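Side-chain contacts in packaging protein UL32 (Human herpesvirus 8 type M, PDB 6XF9), which forms a pentameric ring required for herpesviral packaging and probably helps bring newly made capsids to nuclear replication compartments: residues L46-P51 with L151-S156; Y75-F80 with Q392-L397; F341-V346 with E353-C358. All blocks are in the same frame, centred on the assembly; numbering follows the deposited sequence.

Contact 1: L46-P51 with L151-S156; sequences LQPSSP and LQFLKS
Ser156, whose CB rests on the carbonyl oxygen of Leu46 at 3.8 Å, turns both its donors, N and OG, on one acceptor, Gln152 O. The helical bond Ser156 N to Gln152 O measures 2.9 Å, and Ser156 OG reaches Gln152 O at 3.1 Å. The two donors come from opposite faces of the carbonyl plane; the hydroxyl stands 37° out of it. With OG beside its own backbone N (chi1 -62°), the hydroxyl is bent back along helix 145-164 and the methylene meets the loop. That loop joins helices 37-45 and 53-60 and leads directly into Cys52, a ligand of a zinc site made of three cysteines and a histidine; the side chain of Ser156 lies about 11 Å from this zinc ion. A type I beta turn from Gln47 to Ser50, closed by Ser50 N to Gln47 O at 3.1 Å, puts Pro48 against the helix. Arg160, one turn beyond Ser156, donates NH1 to Leu46 O, tying the start of the loop to the same helix. On the ring's subunit interface, Lys328 of a neighbouring subunit bonds Pro48 O and Ser50 O, and Gln361 of that subunit bonds Ser49 O. Pro48 and Phe153 cross obliquely, the pyrrolidine CG and CB meeting the CD1-CE1 bond of the phenyl ring: Pro48 CG is 3.4 Å from Phe153 CD1 and 3.6 Å from Phe153 CE1, while Pro48 CB is 3.5 Å from Phe153 CD1.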
loop_
_atom_site.group_PDB
_atom_site.type_symbol
_atom_site.label_atom_id
_atom_site.label_comp_id
_atom_site.label_asym_id
_atom_site.label_seq_id
_atom_site.Cartn_x
_atom_site.Cartn_y
_atom_site.Cartn_z
ATOM N N LEU D 46 27.720 -9.640 -21.914
ATOM C CA LEU D 46 26.481 -9.693 -21.143
ATOM C C LEU D 46 25.612 -8.464 -21.354
ATOM O O LEU D 46 24.739 -8.176 -20.527
ATOM C CB LEU D 46 26.799 -9.891 -19.662
ATOM C CG LEU D 46 27.416 -11.279 -19.468
ATOM C CD1 LEU D 46 28.234 -11.368 -18.203
ATOM C CD2 LEU D 46 26.319 -12.320 -19.438
ATOM N N GLN D 47 25.827 -7.735 -22.438
ATOM C CA GLN D 47 24.781 -6.737 -22.603
ATOM C C GLN D 47 23.745 -7.192 -23.630
ATOM O O GLN D 47 24.090 -7.864 -24.616
ATOM C CB GLN D 47 25.378 -5.389 -22.997
ATOM C CG GLN D 47 26.054 -4.733 -21.792
ATOM C CD GLN D 47 27.044 -3.645 -22.147
ATOM O OE1 GLN D 47 27.405 -3.453 -23.321
ATOM N NE2 GLN D 47 27.474 -2.896 -21.124
ATOM N N PRO D 48 22.468 -6.917 -23.357
ATOM C CA PRO D 48 21.385 -7.591 -24.096
ATOM C C PRO D 48 21.381 -7.358 -25.608
ATOM O O PRO D 48 20.768 -8.152 -26.343
ATOM C CB PRO D 48 20.122 -7.033 -23.429
ATOM C CG PRO D 48 20.567 -6.773 -22.019
ATOM C CD PRO D 48 21.981 -6.278 -22.128
ATOM N N SER D 49 21.994 -6.282 -26.095
ATOM C CA SER D 49 21.998 -5.968 -27.518
ATOM C C SER D 49 23.352 -6.175 -28.193
ATOM O O SER D 49 23.500 -5.810 -29.366
ATOM C CB SER D 49 21.534 -4.525 -27.697
ATOM O OG SER D 49 22.339 -3.666 -26.876
ATOM N N SER D 50 24.353 -6.785 -27.488
ATOM C CA SER D 50 25.590 -7.173 -28.152
ATOM C C SER D 50 25.458 -8.545 -28.827
ATOM O O SER D 50 24.700 -9.406 -28.368
ATOM C CB SER D 50 26.744 -7.169 -27.174
ATOM O OG SER D 50 26.376 -7.789 -25.964
ATOM N N PRO D 51 26.198 -8.778 -29.911
ATOM C CA PRO D 51 26.090 -10.053 -30.627
ATOM C C PRO D 51 26.593 -11.236 -29.817
ATOM O O PRO D 51 27.326 -11.098 -28.839
ATOM C CB PRO D 51 26.969 -9.836 -31.862
ATOM C CG PRO D 51 27.924 -8.799 -31.449
ATOM C CD PRO D 51 27.143 -7.870 -30.574
ATOM N N LEU D 151 12.979 -12.885 -21.815
ATOM C CA LEU D 151 13.632 -13.724 -20.815
ATOM C C LEU D 151 15.144 -13.677 -20.939
ATOM O O LEU D 151 15.852 -13.703 -19.929
ATOM C CB LEU D 151 13.132 -15.162 -20.912
ATOM C CG LEU D 151 11.675 -15.321 -20.485
ATOM C CD1 LEU D 151 11.246 -16.754 -20.565
ATOM C CD2 LEU D 151 11.485 -14.794 -19.093
ATOM N N GLN D 152 15.674 -13.629 -22.147
ATOM C CA GLN D 152 17.127 -13.551 -22.257
ATOM C C GLN D 152 17.643 -12.242 -21.685
ATOM O O GLN D 152 18.732 -12.202 -21.098
ATOM C CB GLN D 152 17.544 -13.715 -23.713
ATOM C CG GLN D 152 17.100 -15.050 -24.267
ATOM C CD GLN D 152 17.684 -15.340 -25.613
ATOM O OE1 GLN D 152 18.059 -14.417 -26.341
ATOM N NE2 GLN D 152 17.781 -16.633 -25.958
ATOM N N PHE D 153 16.893 -11.154 -21.889
ATOM C CA PHE D 153 17.214 -9.873 -21.271
ATOM C C PHE D 153 17.419 -10.031 -19.764
ATOM O O PHE D 153 18.475 -9.684 -19.223
ATOM C CB PHE D 153 16.087 -8.882 -21.577
ATOM C CG PHE D 153 16.303 -7.511 -21.004
ATOM C CD1 PHE D 153 17.152 -6.604 -21.638
ATOM C CD2 PHE D 153 15.649 -7.120 -19.835
ATOM C CE1 PHE D 153 17.358 -5.343 -21.117
ATOM C CE2 PHE D 153 15.838 -5.868 -19.312
ATOM C CZ PHE D 153 16.695 -4.971 -19.952
ATOM N N LEU D 154 16.407 -10.576 -19.074
ATOM C CA LEU D 154 16.492 -10.792 -17.629
ATOM C C LEU D 154 17.691 -11.659 -17.255
ATOM O O LEU D 154 18.376 -11.399 -16.256
ATOM C CB LEU D 154 15.199 -11.434 -17.130
ATOM C CG LEU D 154 13.959 -10.546 -17.190
ATOM C CD1 LEU D 154 12.746 -11.277 -16.734
ATOM C CD2 LEU D 154 14.187 -9.380 -16.274
ATOM N N LYS D 155 17.947 -12.723 -18.013
ATOM C CA LYS D 155 19.084 -13.573 -17.685
ATOM C C LYS D 155 20.378 -12.793 -17.778
ATOM O O LYS D 155 21.161 -12.772 -16.825
ATOM C CB LYS D 155 19.098 -14.805 -18.588
ATOM C CG LYS D 155 18.231 -15.926 -18.052
ATOM C CD LYS D 155 18.258 -17.134 -18.917
ATOM C CE LYS D 155 17.203 -17.035 -19.980
ATOM N NZ LYS D 155 17.264 -18.220 -20.885
ATOM N N SER D 156 20.601 -12.102 -18.899
ATOM C CA SER D 156 21.826 -11.321 -19.070
ATOM C C SER D 156 22.027 -10.337 -17.922
ATOM O O SER D 156 23.124 -10.234 -17.356
ATOM C CB SER D 156 21.770 -10.544 -20.391
ATOM O OG SER D 156 21.691 -11.391 -21.517
#

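Contact 2: Y75-F80 with Q392-L397; sequences YACLCF and QEYKKL
A chi1 of -169° extends Tyr394 with CG anti to the backbone N, sending the phenol across from helix 391-402, while Cys77, at chi1 -81°, holds SG beside its own N and turns the sulfur to meet it. Cys77 SG lies 3.6 Å from Tyr394 CZ and 4.1 Å from Tyr394 CE1, at the phenol end of the ring. Measured to the centroid of the Tyr394 ring, Cys77 SG is 4.6 Å away and 52° off the ring normal, so this Cys sulfur-aromatic contact is oblique. The still shorter approach of the sulfur to the phenol oxygen is doubtful in the model; Tyr394 OH is hydrogen-bonded to Phe2 O, near the N-terminus. The contact joins two helices of a predominantly helical fold, 71-83 and 391-402, far apart in sequence. On each helix the second touching residue follows three positions later: Phe80 after Cys77, and Leu397 after Tyr394. Here the meeting is looser, with Phe80 CZ 4.4 Å from Leu397 CD1, the methyl approaching the ring obliquely. Helix 207-213 adds Ala209 against Phe80 and Phe213 against Leu397, and the Phe80 ring also meets that of Tyr84. On the same helix as Cys77, Tyr75 OH is hydrogen-bonded to NE2 of His130, a zinc ligand, and Cys79 SG sits 3.5 Å above the plane of the Tyr75 ring, offset toward the rim.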
loop_
_atom_site.group_PDB
_atom_site.type_symbol
_atom_site.label_atom_id
_atom_site.label_comp_id
_atom_site.label_asym_id
_atom_site.label_seq_id
_atom_site.Cartn_x
_atom_site.Cartn_y
_atom_site.Cartn_z
ATOM N N TYR D 75 28.778 -30.245 -35.516
ATOM C CA TYR D 75 28.318 -29.162 -34.659
ATOM C C TYR D 75 26.984 -29.525 -34.020
ATOM O O TYR D 75 26.764 -29.256 -32.835
ATOM C CB TYR D 75 28.236 -27.858 -35.453
ATOM C CG TYR D 75 27.565 -26.710 -34.739
ATOM C CD1 TYR D 75 28.100 -26.155 -33.574
ATOM C CD2 TYR D 75 26.407 -26.154 -35.249
ATOM C CE1 TYR D 75 27.457 -25.086 -32.925
ATOM C CE2 TYR D 75 25.771 -25.099 -34.622
ATOM C CZ TYR D 75 26.284 -24.564 -33.465
ATOM O OH TYR D 75 25.597 -23.496 -32.879
ATOM N N ALA D 76 26.086 -30.152 -34.785
ATOM C CA ALA D 76 24.797 -30.555 -34.233
ATOM C C ALA D 76 24.932 -31.633 -33.165
ATOM O O ALA D 76 24.040 -31.763 -32.321
ATOM C CB ALA D 76 23.863 -31.030 -35.336
ATOM N N CYS D 77 25.993 -32.447 -33.192
ATOM C CA CYS D 77 26.189 -33.396 -32.093
ATOM C C CYS D 77 26.600 -32.685 -30.823
ATOM O O CYS D 77 26.106 -33.004 -29.735
ATOM C CB CYS D 77 27.239 -34.435 -32.441
ATOM S SG CYS D 77 26.584 -35.708 -33.420
ATOM N N LEU D 78 27.544 -31.749 -30.939
ATOM C CA LEU D 78 27.930 -30.925 -29.800
ATOM C C LEU D 78 26.711 -30.254 -29.188
ATOM O O LEU D 78 26.499 -30.310 -27.970
ATOM C CB LEU D 78 28.932 -29.872 -30.248
ATOM C CG LEU D 78 29.336 -28.913 -29.147
ATOM C CD1 LEU D 78 29.814 -29.670 -27.934
ATOM C CD2 LEU D 78 30.361 -27.923 -29.662
ATOM N N CYS D 79 25.873 -29.641 -30.028
ATOM C CA CYS D 79 24.655 -29.022 -29.527
ATOM C C CYS D 79 23.777 -30.030 -28.781
ATOM O O CYS D 79 23.329 -29.762 -27.664
ATOM C CB CYS D 79 23.903 -28.364 -30.677
ATOM S SG CYS D 79 24.811 -26.959 -31.345
ATOM N N PHE D 80 23.553 -31.210 -29.348
ATOM C CA PHE D 80 22.704 -32.186 -28.664
ATOM C C PHE D 80 23.261 -32.523 -27.287
ATOM O O PHE D 80 22.503 -32.675 -26.324
ATOM C CB PHE D 80 22.572 -33.449 -29.511
ATOM C CG PHE D 80 21.622 -34.463 -28.960
ATOM C CD1 PHE D 80 20.265 -34.358 -29.187
ATOM C CD2 PHE D 80 22.086 -35.535 -28.247
ATOM C CE1 PHE D 80 19.382 -35.305 -28.686
ATOM C CE2 PHE D 80 21.214 -36.493 -27.746
ATOM C CZ PHE D 80 19.861 -36.378 -27.964
ATOM N N GLN D 392 25.686 -47.188 -36.216
ATOM C CA GLN D 392 24.588 -47.225 -37.189
ATOM C C GLN D 392 23.432 -46.321 -36.754
ATOM O O GLN D 392 22.888 -45.565 -37.569
ATOM C CB GLN D 392 24.104 -48.664 -37.415
ATOM N N GLU D 393 23.073 -46.351 -35.461
ATOM C CA GLU D 393 22.019 -45.485 -34.942
ATOM C C GLU D 393 22.517 -44.056 -34.751
ATOM O O GLU D 393 21.766 -43.089 -34.960
ATOM C CB GLU D 393 21.490 -46.042 -33.617
ATOM C CG GLU D 393 20.626 -47.314 -33.756
ATOM C CD GLU D 393 21.423 -48.612 -33.664
ATOM O OE1 GLU D 393 22.671 -48.559 -33.558
ATOM O OE2 GLU D 393 20.795 -49.696 -33.713
ATOM N N TYR D 394 23.793 -43.912 -34.391
ATOM C CA TYR D 394 24.396 -42.592 -34.269
ATOM C C TYR D 394 24.298 -41.811 -35.572
ATOM O O TYR D 394 24.169 -40.582 -35.560
ATOM C CB TYR D 394 25.843 -42.741 -33.853
ATOM C CG TYR D 394 26.476 -41.457 -33.448
ATOM C CD1 TYR D 394 25.991 -40.750 -32.368
ATOM C CD2 TYR D 394 27.585 -40.962 -34.113
ATOM C CE1 TYR D 394 26.571 -39.561 -31.981
ATOM C CE2 TYR D 394 28.175 -39.771 -33.725
ATOM C CZ TYR D 394 27.653 -39.074 -32.660
ATOM O OH TYR D 394 28.220 -37.884 -32.260
ATOM N N LYS D 395 24.404 -42.504 -36.709
ATOM C CA LYS D 395 24.253 -41.838 -37.999
ATOM C C LYS D 395 22.843 -41.295 -38.165
ATOM O O LYS D 395 22.649 -40.217 -38.732
ATOM C CB LYS D 395 24.602 -42.802 -39.136
ATOM N N LYS D 396 21.842 -42.015 -37.649
ATOM C CA LYS D 396 20.478 -41.506 -37.725
ATOM C C LYS D 396 20.294 -40.320 -36.792
ATOM O O LYS D 396 19.648 -39.328 -37.158
ATOM C CB LYS D 396 19.475 -42.606 -37.377
ATOM C CG LYS D 396 19.361 -43.735 -38.396
ATOM C CD LYS D 396 18.240 -44.721 -38.011
ATOM C CE LYS D 396 18.753 -45.883 -37.129
ATOM N NZ LYS D 396 19.227 -47.082 -37.937
ATOM N N LEU D 397 20.900 -40.389 -35.601
ATOM C CA LEU D 397 20.848 -39.271 -34.666
ATOM C C LEU D 397 21.369 -38.006 -35.320
ATOM O O LEU D 397 20.665 -36.994 -35.390
ATOM C CB LEU D 397 21.710 -39.580 -33.444
ATOM C CG LEU D 397 21.592 -38.768 -32.145
ATOM C CD1 LEU D 397 20.282 -39.084 -31.429
ATOM C CD2 LEU D 397 22.788 -38.959 -31.213
#

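Contact 3: F341-V346 with E353-C358; sequences FAMPYV and ELIRGC
Met343 and Ile355 meet at about a right angle, thioether across branched side chain, with Met343 SD 3.4 Å from Ile355 CG2. The methionine bends at its last torsion (chi3 61°), which swings the methyl between the two branches: Met343 CE is 3.6 Å from Ile355 CD1 and 3.8 Å from Ile355 CG2. Beside this apolar pair, Ala342 sets its methyl over one face of the Arg356 guanidinium, toward the rim. Ala342 CB is 3.4 Å from Arg356 NE and 3.6 Å from Arg356 CZ. The contact folds the loop that follows helix 329-338 back on the next helix, 349-357. A type I beta turn from Met343 to Val346, with Val346 N bonded to Met343 O at 3.2 Å, reverses the chain, and the Tyr345 ring covers Met343 CA from one side. Tyr345 OH in turn is hydrogen-bonded to Glu318 on helix 308-321. Leu312 of that helix and Leu298 of helix 297-304 also touch Ile355, whose side chain is about 8 Å from that of the zinc ligand His366. Just before Phe341, Pro340 O accepts from Arg356 NH1, and Leu337 O, near the end of helix 329-338, accepts from Arg356 NH2. These bonds fix the rotation of the guanidinium and present its face to the alanine methyl; the carbonyl dipoles probably offset part of its positive charge.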
loop_
_atom_site.group_PDB
_atom_site.type_symbol
_atom_site.label_atom_id
_atom_site.label_comp_id
_atom_site.label_asym_id
_atom_site.label_seq_id
_atom_site.Cartn_x
_atom_site.Cartn_y
_atom_site.Cartn_z
ATOM N N PHE D 341 31.815 -48.228 4.281
ATOM C CA PHE D 341 31.387 -48.900 3.076
ATOM C C PHE D 341 30.352 -48.117 2.335
ATOM O O PHE D 341 29.562 -48.669 1.615
ATOM C CB PHE D 341 30.805 -50.263 3.419
ATOM N N ALA D 342 30.356 -46.819 2.522
ATOM C CA ALA D 342 29.349 -45.955 1.941
ATOM C C ALA D 342 29.216 -45.923 0.464
ATOM O O ALA D 342 30.160 -45.991 -0.257
ATOM C CB ALA D 342 29.572 -44.556 2.421
ATOM N N MET D 343 27.995 -45.794 0.010
ATOM C CA MET D 343 27.805 -45.724 -1.446
ATOM C C MET D 343 28.459 -46.847 -2.246
ATOM O O MET D 343 29.224 -46.583 -3.175
ATOM C CB MET D 343 28.280 -44.367 -1.975
ATOM C CG MET D 343 27.568 -43.176 -1.353
ATOM S SD MET D 343 28.143 -41.599 -2.011
ATOM C CE MET D 343 27.717 -41.779 -3.741
ATOM N N PRO D 344 28.164 -48.105 -1.893
ATOM C CA PRO D 344 28.830 -49.217 -2.595
ATOM C C PRO D 344 28.428 -49.332 -4.058
ATOM O O PRO D 344 29.131 -50.006 -4.827
ATOM C CB PRO D 344 28.400 -50.451 -1.797
ATOM C CG PRO D 344 27.212 -50.019 -0.965
ATOM C CD PRO D 344 26.976 -48.553 -1.148
ATOM N N TYR D 345 27.315 -48.699 -4.454
ATOM C CA TYR D 345 26.829 -48.665 -5.828
ATOM C C TYR D 345 27.726 -47.870 -6.764
ATOM O O TYR D 345 27.472 -47.862 -7.975
ATOM C CB TYR D 345 25.414 -48.063 -5.864
ATOM C CG TYR D 345 25.197 -46.901 -4.891
ATOM C CD1 TYR D 345 25.485 -45.578 -5.247
ATOM C CD2 TYR D 345 24.706 -47.137 -3.616
ATOM C CE1 TYR D 345 25.297 -44.532 -4.342
ATOM C CE2 TYR D 345 24.517 -46.113 -2.718
ATOM C CZ TYR D 345 24.806 -44.811 -3.071
ATOM O OH TYR D 345 24.595 -43.802 -2.138
ATOM N N VAL D 346 28.743 -47.185 -6.248
ATOM C CA VAL D 346 29.662 -46.425 -7.086
ATOM C C VAL D 346 30.909 -47.283 -7.261
ATOM O O VAL D 346 31.551 -47.662 -6.272
ATOM C CB VAL D 346 30.005 -45.059 -6.463
ATOM C CG1 VAL D 346 30.989 -44.291 -7.349
ATOM C CG2 VAL D 346 28.751 -44.238 -6.205
ATOM N N GLU D 353 35.030 -41.233 -3.319
ATOM C CA GLU D 353 35.757 -40.487 -2.294
ATOM C C GLU D 353 35.486 -38.987 -2.367
ATOM O O GLU D 353 35.500 -38.312 -1.334
ATOM C CB GLU D 353 37.251 -40.795 -2.376
ATOM C CG GLU D 353 38.085 -40.071 -1.339
ATOM C CD GLU D 353 39.506 -40.581 -1.290
ATOM O OE1 GLU D 353 39.857 -41.409 -2.169
ATOM O OE2 GLU D 353 40.269 -40.136 -0.395
ATOM N N LEU D 354 35.275 -38.440 -3.564
ATOM C CA LEU D 354 34.955 -37.019 -3.676
ATOM C C LEU D 354 33.620 -36.719 -2.999
ATOM O O LEU D 354 33.517 -35.782 -2.198
ATOM C CB LEU D 354 34.937 -36.591 -5.144
ATOM C CG LEU D 354 34.946 -35.103 -5.484
ATOM C CD1 LEU D 354 35.350 -34.946 -6.938
ATOM C CD2 LEU D 354 33.583 -34.428 -5.242
ATOM N N ILE D 355 32.578 -37.483 -3.354
ATOM C CA ILE D 355 31.250 -37.291 -2.774
ATOM C C ILE D 355 31.312 -37.396 -1.255
ATOM O O ILE D 355 30.734 -36.576 -0.534
ATOM C CB ILE D 355 30.254 -38.293 -3.387
ATOM C CG1 ILE D 355 30.018 -37.973 -4.875
ATOM C CG2 ILE D 355 28.940 -38.314 -2.616
ATOM C CD1 ILE D 355 29.113 -38.981 -5.589
ATOM N N ARG D 356 32.015 -38.407 -0.745
ATOM C CA ARG D 356 32.116 -38.612 0.700
ATOM C C ARG D 356 32.966 -37.562 1.388
ATOM O O ARG D 356 32.882 -37.422 2.611
ATOM C CB ARG D 356 32.664 -40.000 0.984
ATOM C CG ARG D 356 31.726 -41.067 0.469
ATOM C CD ARG D 356 32.199 -42.434 0.863
ATOM N NE ARG D 356 32.322 -42.539 2.312
ATOM C CZ ARG D 356 32.983 -43.509 2.930
ATOM N NH1 ARG D 356 33.560 -44.469 2.212
ATOM N NH2 ARG D 356 33.044 -43.536 4.258
ATOM N N GLY D 357 33.834 -36.874 0.647
ATOM C CA GLY D 357 34.606 -35.783 1.215
ATOM C C GLY D 357 33.870 -34.462 1.272
ATOM O O GLY D 357 34.279 -33.571 2.025
ATOM N N CYS D 358 32.821 -34.299 0.462
ATOM C CA CYS D 358 32.015 -33.092 0.516
ATOM C C CYS D 358 31.410 -32.924 1.900
ATOM O O CYS D 358 31.104 -33.900 2.591
ATOM C CB CYS D 358 30.907 -33.131 -0.536
ATOM S SG CYS D 358 31.474 -32.942 -2.256
#

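Overall arrangement
None of the three contacts touches another. Contacts 1 and 2 lie 29 Å apart between centres, about 12 Å between nearest atoms, and their segments alternate along the chain. Contact 3 is nested within the long loop closed by contact 2, with centres 33 Å apart, and lies across the chain's centre from contact 1, with centres about 40 Å apart. In contacts 1 and 3 the side chains of Ser156 and Ile355 are each about 11 Å from a different zinc ion, each held by three cysteines and a histidine. Contact 2 is linked to the zinc site near contact 1 by the hydrogen bond of Tyr75 to the ligand His130. Of the three, only contact 1 meets another subunit of the pentamer.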